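Local atomic coordinates of type I site-specific restriction-modification system, R (Restriction) subunit (Vibrio vulnificus, PDB entry 3H1T), a protein that probably serves as the restriction subunit of a type I restriction-modification system, with an ATP-binding helicase-like motor thought to drive DNA translocation. Residues E72-D77 against I366-L371; Y110-G115 against F130-G135; D423-H428 against I555-S560; S490-L495 against V501-S506. One frame throughout, in Å; residues are numbered along the deposited sequence.

The four contacts form two pairs on this HsdR fragment. Contacts 1 and 2, centres about 19 Å apart, both reach the six-stranded mixed sheet of the N-terminal domain and touch (Arg75 O to Tyr110 OH, 2.9 Å); contact 2 is nested in the loop that contact 1 closes. Both close before contacts 3 and 4 open. These two, centres again about 19 Å apart, share the sheet of the second RecA-like domain, contact 4 inside the loop of contact 3. About 44 to 48 Å separates the centre of contact 2 from theirs. Contact 1 alone joins separate regions, and it probably helps set how the N-terminal domain sits against the motor.

Contact 1: E72-D77 against I366-L371; sequences EQKRAD and IDDGFL
Lys74 reaches across to Asp367 and Asp368, and the polar bonds across this contact are salt bridges, all made by one ammonium group. Its NZ meets Asp367 OD2 at 2.5 Å, a salt bridge whose exact length is doubtful because it is so short, and Asp368 OD1 at 3.2 Å, the latter approached nearly along the C-O axis. Within its own segment NZ also bonds Glu72 OE2 at 2.8 Å, coming from above the carboxylate plane. One ammonium thus serves three carboxylates. The lysine chain stays nearly extended to CE and bends at its last torsion (chi4 95°), which brings NZ between the acids.

Like charges form the second group. Glu72 OE2 and Asp367 OD2 stand 3.6 Å apart with their carboxylate planes turned 72° against each other; the shared lysine probably offsets this repulsion. Asp368 has further support, since its OD2 is hydrogen-bonded to the hydroxyls of Tyr181 and Tyr360.

The backbone closes helix 362-368 with a Schellman motif at Gly369, just beyond the two aspartates. Lys74 precedes strand 75-81 and pairs through its backbone with Phe56, so the contact joins the N-terminal sheet to the helix leading into strand 374-381 of the second motor domain.

Contact 2: Y110-G115 against F130-G135; sequences YAEILG and FDYTTG
Tyr132 OH lies 2.9 Å from Glu112 OE2, the shortest polar approach between the two segments. The geometry suits a hydrogen bond from the phenol, although its one proton has another acceptor within reach. OE2 stands at the ring's edge, near its plane, while the carboxylate is turned at 90° to the ring. Glu112 extends beyond CG (chi2 150°), and this carries OE2 out from the helix to the hydroxyl; CG itself passes 3.6 Å from Tyr132 OH.

Apolar contact comes from the preceding helix residue. Ala111 CB touches Tyr132 CE1 at 3.8 Å, meeting the ring obliquely. Phe130, from the same segment as the tyrosine, puts CE2 over the centre of one Tyr132 face, 3.6 Å above its plane, which probably restricts the ring's rotation.

The turn that carries Tyr132 follows strand 127-131 and is an Asx turn: Asp131 OD1 accepts from Thr133 N at 2.6 Å, and OD2 makes a salt bridge with Arg152. Through Tyr132, helix 104-114 meets this turn within the N-terminal domain. With Glu112 exposed and Ala111 buried, the tyrosine probably spans the boundary between solvent and interior: its hydroxyl can bond to the carboxylate, while the ring packs on Ala111 and Phe130.

Contact 3: D423-H428 against I555-S560; sequences DAFAKH and IDYTGS
Segment 423-428, part of helix 422-436, passes the C-terminal end of strand 552-556, with its closest backbone approach between Phe425 and Tyr557, whose CA atoms are 7.0 Å apart. The two side chains lie head to tail. The ring planes are near parallel, 23° apart, but so offset, with centroids 4.8 Å apart, that overlap is slight. Tyr557 CB sits 3.8 Å from the centroid of the Phe425 ring, almost exactly on its normal, and Phe425 CB lies 4.1 Å from the centroid of the Tyr557 ring, a reciprocal pair of CH-pi contacts. Phe425 CD1 and Tyr557 CD1 close the gap at 3.5 Å.

This packing lies in the second RecA-like domain, the helicase C-terminal module, where helix 422-436 covers one face of the parallel strands and Tyr557 also touches Val522 and Val379 of strands 518-524 and 374-381, which flank strand 552-556.

At its far end Tyr557 meets His428, one helical turn on from Phe425. His428 CG is anti to the backbone N (chi1 178°), which swings the imidazole toward the tyrosine, and ND1 and the phenol oxygen meet edge to edge, each near the plane of the other's ring. ND1 and Tyr557 OH hydrogen-bond with either as possible donor; their 2.4 Å separation is too short to take at face value. The two ring planes are turned 84° against each other, an oblique pairing.

An Asx turn follows: Asp556 OD1 accepts from Thr558 N at 3.1 Å and Thr558 OG1 at 2.6 Å, while Asp556 OD2 bonds Thr562 OG1.

Contact 4: S490-L495 against V501-S506; sequences SRFQEL and VILTTS
Segments 490-495 and 501-506 come nearest at Phe492, near the end of helix 482-493, and Val501, just before strand 502-505, with CA atoms 7.0 Å apart; no hydrogen bond links the two segments. Phe492, in the last turn of the helix, and Leu503, on the strand, each start out toward the other segment. With CG of Phe492 anti to its own amide nitrogen (chi1 172°), the ring extends toward the sheet. Leu503 CD1 then lies over one ring face, 3.6 Å from the centroid and 24° off the normal, a CH-pi contact displaced toward the rim. The closest pair is Phe492 CD2 to Leu503 CD1 at 3.3 Å, which is tight, and Leu503 CG follows at 3.6 Å from Phe492 CG.

Val501 takes part through its backbone, since its side chain starts out away from the helix. Its carbonyl oxygen lies near the plane of the Phe492 ring, at the edge, 3.6 Å from CE1. Face and edge of one ring are therefore met by two residues of the same segment.

The segments belong to a beta-alpha-beta crossover, strand 474-476, helix 482-493 and strand 502-505, in the second RecA-like domain. Phe492 also touches Lys441 and Ile443 of strand 441-446, while Leu503 touches Ala475. The chemistry implies a buried attachment of the helix end that depends on shape and dispersion, with the carbonyl facing the slightly positive ring edge as a probable minor electrostatic gain.

Contact 1: E72-D77 against I366-L371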
# COMPACT_ATOMS: atom_id res chain seq x y z
N GLU A 72 -12.37 -5.64 -14.54
CA GLU A 72 -11.58 -4.41 -14.57
C GLU A 72 -10.46 -4.28 -15.64
O GLU A 72 -10.71 -4.51 -16.80
CB GLU A 72 -10.96 -4.28 -13.17
CG GLU A 72 -10.58 -2.86 -12.70
CD GLU A 72 -11.75 -2.02 -12.23
OE1 GLU A 72 -12.80 -2.58 -11.83
OE2 GLU A 72 -11.60 -0.78 -12.25
N GLN A 73 -9.26 -3.86 -15.18
CA GLN A 73 -8.07 -3.62 -16.02
C GLN A 73 -8.15 -2.20 -16.58
O GLN A 73 -8.57 -2.01 -17.71
CB GLN A 73 -7.95 -4.64 -17.14
CG GLN A 73 -7.06 -5.83 -16.85
CD GLN A 73 -5.60 -5.50 -17.05
OE1 GLN A 73 -4.87 -6.19 -17.78
NE2 GLN A 73 -5.16 -4.43 -16.42
N LYS A 74 -7.77 -1.20 -15.79
CA LYS A 74 -7.86 0.20 -16.21
C LYS A 74 -6.86 0.57 -17.29
O LYS A 74 -5.68 0.21 -17.22
CB LYS A 74 -7.70 1.10 -14.99
CG LYS A 74 -8.83 0.94 -13.97
CD LYS A 74 -8.56 1.76 -12.72
CE LYS A 74 -9.80 1.85 -11.82
NZ LYS A 74 -9.83 0.83 -10.73
N ARG A 75 -7.33 1.34 -18.28
CA ARG A 75 -6.53 1.70 -19.44
C ARG A 75 -6.89 3.09 -19.95
O ARG A 75 -8.07 3.46 -20.00
CB ARG A 75 -6.82 0.63 -20.50
CG ARG A 75 -5.92 0.48 -21.69
CD ARG A 75 -6.57 -0.57 -22.59
NE ARG A 75 -7.48 -1.44 -21.84
CZ ARG A 75 -7.13 -2.59 -21.24
NH1 ARG A 75 -5.88 -3.02 -21.29
NH2 ARG A 75 -8.04 -3.31 -20.58
N ALA A 76 -5.88 3.87 -20.30
CA ALA A 76 -6.11 5.20 -20.84
C ALA A 76 -5.73 5.17 -22.33
O ALA A 76 -4.73 4.54 -22.69
CB ALA A 76 -5.26 6.23 -20.09
N ASP A 77 -6.51 5.83 -23.18
CA ASP A 77 -6.20 5.83 -24.61
C ASP A 77 -4.76 6.24 -24.87
O ASP A 77 -4.04 5.55 -25.60
CB ASP A 77 -7.16 6.74 -25.37
CG ASP A 77 -8.58 6.24 -25.34
OD1 ASP A 77 -8.76 5.00 -25.30
OD2 ASP A 77 -9.51 7.06 -25.36
N ILE A 366 -7.56 -2.85 -3.73
CA ILE A 366 -8.43 -3.95 -4.12
C ILE A 366 -9.04 -3.67 -5.49
O ILE A 366 -9.10 -4.54 -6.34
CB ILE A 366 -9.63 -4.19 -3.15
CG1 ILE A 366 -9.13 -4.56 -1.76
CG2 ILE A 366 -10.49 -5.33 -3.68
CD1 ILE A 366 -10.25 -4.59 -0.74
N ASP A 367 -9.47 -2.43 -5.70
CA ASP A 367 -10.06 -2.10 -6.97
C ASP A 367 -9.08 -2.19 -8.13
O ASP A 367 -9.49 -2.43 -9.26
CB ASP A 367 -10.68 -0.70 -6.96
CG ASP A 367 -11.62 -0.50 -8.13
OD1 ASP A 367 -12.52 -1.35 -8.28
OD2 ASP A 367 -11.47 0.48 -8.89
N ASP A 368 -7.80 -2.00 -7.86
CA ASP A 368 -6.81 -2.06 -8.93
C ASP A 368 -6.28 -3.47 -9.15
O ASP A 368 -5.50 -3.71 -10.07
CB ASP A 368 -5.63 -1.13 -8.61
CG ASP A 368 -6.00 0.35 -8.67
OD1 ASP A 368 -7.10 0.69 -9.15
OD2 ASP A 368 -5.17 1.16 -8.25
N GLY A 369 -6.71 -4.40 -8.30
CA GLY A 369 -6.26 -5.77 -8.42
C GLY A 369 -4.88 -5.99 -7.82
O GLY A 369 -4.20 -6.96 -8.14
N PHE A 370 -4.46 -5.08 -6.94
CA PHE A 370 -3.15 -5.16 -6.31
C PHE A 370 -3.16 -5.65 -4.87
O PHE A 370 -2.12 -5.97 -4.31
CB PHE A 370 -2.46 -3.80 -6.37
CG PHE A 370 -2.01 -3.42 -7.75
CD1 PHE A 370 -1.27 -4.32 -8.52
CD2 PHE A 370 -2.28 -2.15 -8.26
CE1 PHE A 370 -0.81 -3.96 -9.80
CE2 PHE A 370 -1.82 -1.78 -9.54
CZ PHE A 370 -1.09 -2.68 -10.30
N LEU A 371 -4.34 -5.67 -4.27
CA LEU A 371 -4.51 -6.15 -2.91
C LEU A 371 -5.70 -7.09 -2.97
O LEU A 371 -6.54 -6.97 -3.87
CB LEU A 371 -4.75 -5.00 -1.94
CG LEU A 371 -3.58 -4.06 -1.65
CD1 LEU A 371 -4.05 -3.02 -0.64
CD2 LEU A 371 -2.38 -4.83 -1.10

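Contact 2: Y110-G115 against F130-G135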
# COMPACT_ATOMS: atom_id res chain seq x y z
N TYR A 110 -9.05 10.08 -15.18
CA TYR A 110 -7.79 9.35 -15.33
C TYR A 110 -6.63 10.22 -14.86
O TYR A 110 -5.62 9.73 -14.35
CB TYR A 110 -7.54 8.96 -16.79
CG TYR A 110 -8.35 7.80 -17.31
CD1 TYR A 110 -8.32 6.55 -16.69
CD2 TYR A 110 -9.12 7.94 -18.46
CE1 TYR A 110 -9.04 5.46 -17.20
CE2 TYR A 110 -9.84 6.87 -18.99
CZ TYR A 110 -9.80 5.63 -18.35
OH TYR A 110 -10.53 4.58 -18.85
N ALA A 111 -6.78 11.52 -15.09
CA ALA A 111 -5.77 12.49 -14.70
C ALA A 111 -5.67 12.47 -13.19
O ALA A 111 -4.59 12.37 -12.62
CB ALA A 111 -6.18 13.87 -15.17
N GLU A 112 -6.83 12.55 -12.55
CA GLU A 112 -6.91 12.53 -11.09
C GLU A 112 -6.35 11.21 -10.54
O GLU A 112 -5.62 11.21 -9.55
CB GLU A 112 -8.36 12.77 -10.66
CG GLU A 112 -8.79 14.24 -10.81
CD GLU A 112 -10.28 14.43 -11.09
OE1 GLU A 112 -11.07 13.51 -10.80
OE2 GLU A 112 -10.67 15.51 -11.59
N ILE A 113 -6.67 10.08 -11.17
CA ILE A 113 -6.16 8.79 -10.69
C ILE A 113 -4.65 8.62 -10.89
O ILE A 113 -3.97 8.04 -10.05
CB ILE A 113 -6.87 7.61 -11.40
CG1 ILE A 113 -8.29 7.45 -10.86
CG2 ILE A 113 -6.10 6.32 -11.18
CD1 ILE A 113 -9.14 6.50 -11.69
N LEU A 114 -4.13 9.11 -12.01
CA LEU A 114 -2.71 9.00 -12.33
C LEU A 114 -1.89 10.17 -11.79
O LEU A 114 -0.68 10.23 -12.02
CB LEU A 114 -2.54 8.90 -13.84
CG LEU A 114 -3.19 7.73 -14.58
CD1 LEU A 114 -3.19 8.02 -16.06
CD2 LEU A 114 -2.46 6.43 -14.29
N GLY A 115 -2.53 11.09 -11.10
CA GLY A 115 -1.81 12.23 -10.56
C GLY A 115 -1.29 13.23 -11.57
O GLY A 115 -0.23 13.83 -11.37
N PHE A 130 -8.48 20.34 -20.16
CA PHE A 130 -8.82 20.78 -18.82
C PHE A 130 -7.46 20.88 -18.16
O PHE A 130 -6.73 19.89 -18.06
CB PHE A 130 -9.68 19.82 -18.02
CG PHE A 130 -9.99 20.34 -16.64
CD1 PHE A 130 -11.04 21.24 -16.45
CD2 PHE A 130 -9.16 20.04 -15.56
CE1 PHE A 130 -11.25 21.83 -15.20
CE2 PHE A 130 -9.36 20.64 -14.31
CZ PHE A 130 -10.40 21.53 -14.13
N ASP A 131 -7.11 22.07 -17.72
CA ASP A 131 -5.82 22.28 -17.10
C ASP A 131 -6.00 22.46 -15.60
O ASP A 131 -6.60 23.44 -15.15
CB ASP A 131 -5.19 23.52 -17.74
CG ASP A 131 -3.80 23.82 -17.22
OD1 ASP A 131 -3.50 23.53 -16.05
OD2 ASP A 131 -3.00 24.37 -18.00
N TYR A 132 -5.50 21.51 -14.82
CA TYR A 132 -5.63 21.61 -13.38
C TYR A 132 -4.87 22.78 -12.77
O TYR A 132 -5.23 23.26 -11.69
CB TYR A 132 -5.21 20.29 -12.70
CG TYR A 132 -6.16 19.15 -12.97
CD1 TYR A 132 -6.16 18.49 -14.20
CD2 TYR A 132 -7.10 18.76 -12.01
CE1 TYR A 132 -7.05 17.47 -14.47
CE2 TYR A 132 -8.01 17.73 -12.27
CZ TYR A 132 -7.98 17.10 -13.51
OH TYR A 132 -8.88 16.12 -13.82
N THR A 133 -3.83 23.26 -13.46
CA THR A 133 -3.06 24.38 -12.93
C THR A 133 -3.81 25.71 -13.04
O THR A 133 -3.50 26.65 -12.32
CB THR A 133 -1.68 24.51 -13.64
OG1 THR A 133 -1.88 24.93 -15.00
CG2 THR A 133 -0.94 23.18 -13.63
N THR A 134 -4.79 25.80 -13.93
CA THR A 134 -5.57 27.03 -14.05
C THR A 134 -7.06 26.80 -13.80
O THR A 134 -7.79 27.74 -13.48
CB THR A 134 -5.45 27.67 -15.45
OG1 THR A 134 -6.01 26.79 -16.43
CG2 THR A 134 -4.02 27.96 -15.79
N GLY A 135 -7.50 25.56 -13.95
CA GLY A 135 -8.90 25.26 -13.74
C GLY A 135 -9.74 25.64 -14.94
O GLY A 135 -10.96 25.57 -14.88

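Contact 3: D423-H428 against I555-S560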
# COMPACT_ATOMS: atom_id res chain seq x y z
N ASP A 423 -12.31 -22.77 23.74
CA ASP A 423 -12.68 -24.03 23.12
C ASP A 423 -13.84 -23.92 22.14
O ASP A 423 -13.94 -24.71 21.21
CB ASP A 423 -12.99 -25.07 24.18
CG ASP A 423 -11.80 -25.93 24.51
OD1 ASP A 423 -11.23 -26.52 23.57
OD2 ASP A 423 -11.43 -26.03 25.70
N ALA A 424 -14.73 -22.95 22.35
CA ALA A 424 -15.85 -22.79 21.43
C ALA A 424 -15.33 -22.31 20.09
O ALA A 424 -15.70 -22.81 19.03
CB ALA A 424 -16.85 -21.78 21.98
N PHE A 425 -14.46 -21.30 20.16
CA PHE A 425 -13.85 -20.70 18.99
C PHE A 425 -13.04 -21.72 18.23
O PHE A 425 -13.12 -21.81 17.00
CB PHE A 425 -12.95 -19.55 19.40
CG PHE A 425 -13.66 -18.48 20.17
CD1 PHE A 425 -15.05 -18.39 20.17
CD2 PHE A 425 -12.94 -17.56 20.90
CE1 PHE A 425 -15.70 -17.40 20.90
CE2 PHE A 425 -13.60 -16.56 21.64
CZ PHE A 425 -14.97 -16.49 21.64
N ALA A 426 -12.27 -22.52 18.96
CA ALA A 426 -11.45 -23.55 18.32
C ALA A 426 -12.31 -24.58 17.63
O ALA A 426 -11.97 -25.04 16.55
CB ALA A 426 -10.56 -24.23 19.34
N LYS A 427 -13.44 -24.94 18.24
CA LYS A 427 -14.30 -25.93 17.62
C LYS A 427 -14.91 -25.32 16.36
O LYS A 427 -14.89 -25.94 15.29
CB LYS A 427 -15.42 -26.38 18.57
CG LYS A 427 -15.96 -27.76 18.20
CD LYS A 427 -17.49 -27.83 18.19
CE LYS A 427 -18.01 -29.24 17.81
NZ LYS A 427 -17.82 -29.60 16.36
N HIS A 428 -15.43 -24.10 16.48
CA HIS A 428 -16.03 -23.44 15.33
C HIS A 428 -15.05 -23.21 14.18
O HIS A 428 -15.40 -23.39 13.01
CB HIS A 428 -16.66 -22.13 15.75
CG HIS A 428 -17.25 -21.37 14.61
ND1 HIS A 428 -16.50 -20.55 13.80
CD2 HIS A 428 -18.51 -21.37 14.09
CE1 HIS A 428 -17.26 -20.08 12.83
NE2 HIS A 428 -18.48 -20.56 12.99
N ILE A 555 -12.52 -14.09 10.09
CA ILE A 555 -13.46 -14.70 11.03
C ILE A 555 -13.33 -13.89 12.33
O ILE A 555 -12.26 -13.83 12.94
CB ILE A 555 -13.11 -16.18 11.28
CG1 ILE A 555 -13.27 -17.01 10.00
CG2 ILE A 555 -14.05 -16.76 12.30
CD1 ILE A 555 -12.18 -16.81 8.97
N ASP A 556 -14.43 -13.24 12.73
CA ASP A 556 -14.47 -12.38 13.93
C ASP A 556 -15.23 -13.00 15.11
O ASP A 556 -16.46 -13.07 15.10
CB ASP A 556 -15.12 -11.05 13.54
CG ASP A 556 -14.93 -9.96 14.59
OD1 ASP A 556 -14.35 -10.24 15.66
OD2 ASP A 556 -15.36 -8.82 14.34
N TYR A 557 -14.49 -13.42 16.14
CA TYR A 557 -15.08 -14.04 17.33
C TYR A 557 -15.32 -13.04 18.45
O TYR A 557 -15.90 -13.39 19.48
CB TYR A 557 -14.17 -15.17 17.84
CG TYR A 557 -14.19 -16.39 16.96
CD1 TYR A 557 -15.33 -17.20 16.89
CD2 TYR A 557 -13.09 -16.74 16.17
CE1 TYR A 557 -15.37 -18.31 16.07
CE2 TYR A 557 -13.13 -17.85 15.32
CZ TYR A 557 -14.27 -18.63 15.28
OH TYR A 557 -14.32 -19.73 14.47
N THR A 558 -14.85 -11.81 18.26
CA THR A 558 -15.04 -10.79 19.27
C THR A 558 -16.50 -10.34 19.26
O THR A 558 -17.04 -9.90 20.28
CB THR A 558 -14.14 -9.55 19.00
OG1 THR A 558 -14.64 -8.83 17.86
CG2 THR A 558 -12.72 -9.98 18.72
N GLY A 559 -17.15 -10.48 18.11
CA GLY A 559 -18.53 -10.07 17.99
C GLY A 559 -18.67 -8.57 18.09
O GLY A 559 -19.54 -8.05 18.80
N SER A 560 -17.79 -7.85 17.39
CA SER A 560 -17.83 -6.40 17.41
C SER A 560 -16.67 -5.70 16.69
O SER A 560 -16.89 -4.68 16.03
CB SER A 560 -17.90 -5.89 18.85
OG SER A 560 -16.74 -6.25 19.59

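Contact 4: S490-L495 against V501-S506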
# COMPACT_ATOMS: atom_id res chain seq x y z
N SER A 490 8.88 -18.58 10.06
CA SER A 490 9.67 -18.63 8.84
C SER A 490 9.10 -19.57 7.79
O SER A 490 8.95 -19.21 6.63
CB SER A 490 11.11 -19.03 9.16
OG SER A 490 11.92 -19.00 8.01
N ARG A 491 8.80 -20.79 8.22
CA ARG A 491 8.24 -21.82 7.32
C ARG A 491 6.83 -21.47 6.91
O ARG A 491 6.41 -21.73 5.78
CB ARG A 491 8.24 -23.19 8.00
CG ARG A 491 9.60 -23.66 8.50
CD ARG A 491 9.58 -25.13 8.96
NE ARG A 491 10.24 -25.30 10.26
CZ ARG A 491 9.58 -25.41 11.42
NH1 ARG A 491 8.25 -25.38 11.44
NH2 ARG A 491 10.26 -25.52 12.56
N PHE A 492 6.08 -20.89 7.85
CA PHE A 492 4.69 -20.50 7.60
C PHE A 492 4.60 -19.49 6.45
O PHE A 492 3.72 -19.55 5.60
CB PHE A 492 4.10 -19.87 8.87
CG PHE A 492 2.74 -19.27 8.69
CD1 PHE A 492 1.60 -20.06 8.69
CD2 PHE A 492 2.60 -17.89 8.56
CE1 PHE A 492 0.33 -19.47 8.56
CE2 PHE A 492 1.35 -17.31 8.44
CZ PHE A 492 0.21 -18.10 8.44
N GLN A 493 5.55 -18.55 6.44
CA GLN A 493 5.62 -17.50 5.45
C GLN A 493 5.97 -17.99 4.06
O GLN A 493 5.65 -17.34 3.06
CB GLN A 493 6.63 -16.46 5.89
CG GLN A 493 6.16 -15.62 7.06
CD GLN A 493 7.13 -14.52 7.40
OE1 GLN A 493 6.77 -13.55 8.06
NE2 GLN A 493 8.37 -14.66 6.95
N GLU A 494 6.61 -19.15 3.98
CA GLU A 494 7.01 -19.69 2.68
C GLU A 494 5.82 -20.14 1.87
O GLU A 494 4.90 -20.78 2.40
CB GLU A 494 7.99 -20.84 2.89
CG GLU A 494 8.99 -20.50 3.97
CD GLU A 494 10.28 -21.27 3.88
OE1 GLU A 494 10.26 -22.52 3.99
OE2 GLU A 494 11.32 -20.60 3.70
N LEU A 495 5.83 -19.78 0.59
CA LEU A 495 4.78 -20.11 -0.37
C LEU A 495 4.62 -21.61 -0.63
O LEU A 495 3.49 -22.10 -0.79
CB LEU A 495 5.06 -19.45 -1.72
CG LEU A 495 5.61 -18.02 -1.78
CD1 LEU A 495 5.84 -17.63 -3.25
CD2 LEU A 495 4.62 -17.08 -1.11
N VAL A 501 -0.03 -24.66 9.52
CA VAL A 501 -1.18 -24.16 8.81
C VAL A 501 -1.76 -23.00 9.64
O VAL A 501 -2.13 -21.97 9.11
CB VAL A 501 -2.22 -25.27 8.61
CG1 VAL A 501 -3.43 -24.72 7.89
CG2 VAL A 501 -1.60 -26.39 7.83
N ILE A 502 -1.77 -23.19 10.96
CA ILE A 502 -2.30 -22.21 11.89
C ILE A 502 -1.24 -21.67 12.84
O ILE A 502 -0.55 -22.44 13.49
CB ILE A 502 -3.35 -22.81 12.86
CG1 ILE A 502 -4.20 -23.87 12.15
CG2 ILE A 502 -4.19 -21.68 13.43
CD1 ILE A 502 -5.07 -23.33 11.12
N LEU A 503 -1.13 -20.35 12.92
CA LEU A 503 -0.20 -19.74 13.86
C LEU A 503 -1.06 -18.96 14.85
O LEU A 503 -2.03 -18.30 14.46
CB LEU A 503 0.74 -18.74 13.16
CG LEU A 503 1.86 -19.15 12.20
CD1 LEU A 503 2.67 -17.90 11.84
CD2 LEU A 503 2.75 -20.18 12.85
N THR A 504 -0.75 -19.07 16.14
CA THR A 504 -1.49 -18.31 17.13
C THR A 504 -0.48 -17.31 17.66
O THR A 504 0.73 -17.59 17.73
CB THR A 504 -2.00 -19.20 18.28
OG1 THR A 504 -0.88 -19.74 18.99
CG2 THR A 504 -2.84 -20.34 17.74
N THR A 505 -0.96 -16.13 18.01
CA THR A 505 -0.10 -15.09 18.53
C THR A 505 -1.00 -14.14 19.30
O THR A 505 -2.19 -14.41 19.48
CB THR A 505 0.55 -14.33 17.36
OG1 THR A 505 1.51 -13.40 17.85
CG2 THR A 505 -0.52 -13.58 16.59
N SER A 506 -0.44 -13.05 19.79
CA SER A 506 -1.23 -12.07 20.50
C SER A 506 -0.94 -10.71 19.86
O SER A 506 -1.82 -10.12 19.20
CB SER A 506 -0.88 -12.08 22.00
OG SER A 506 0.51 -12.23 22.21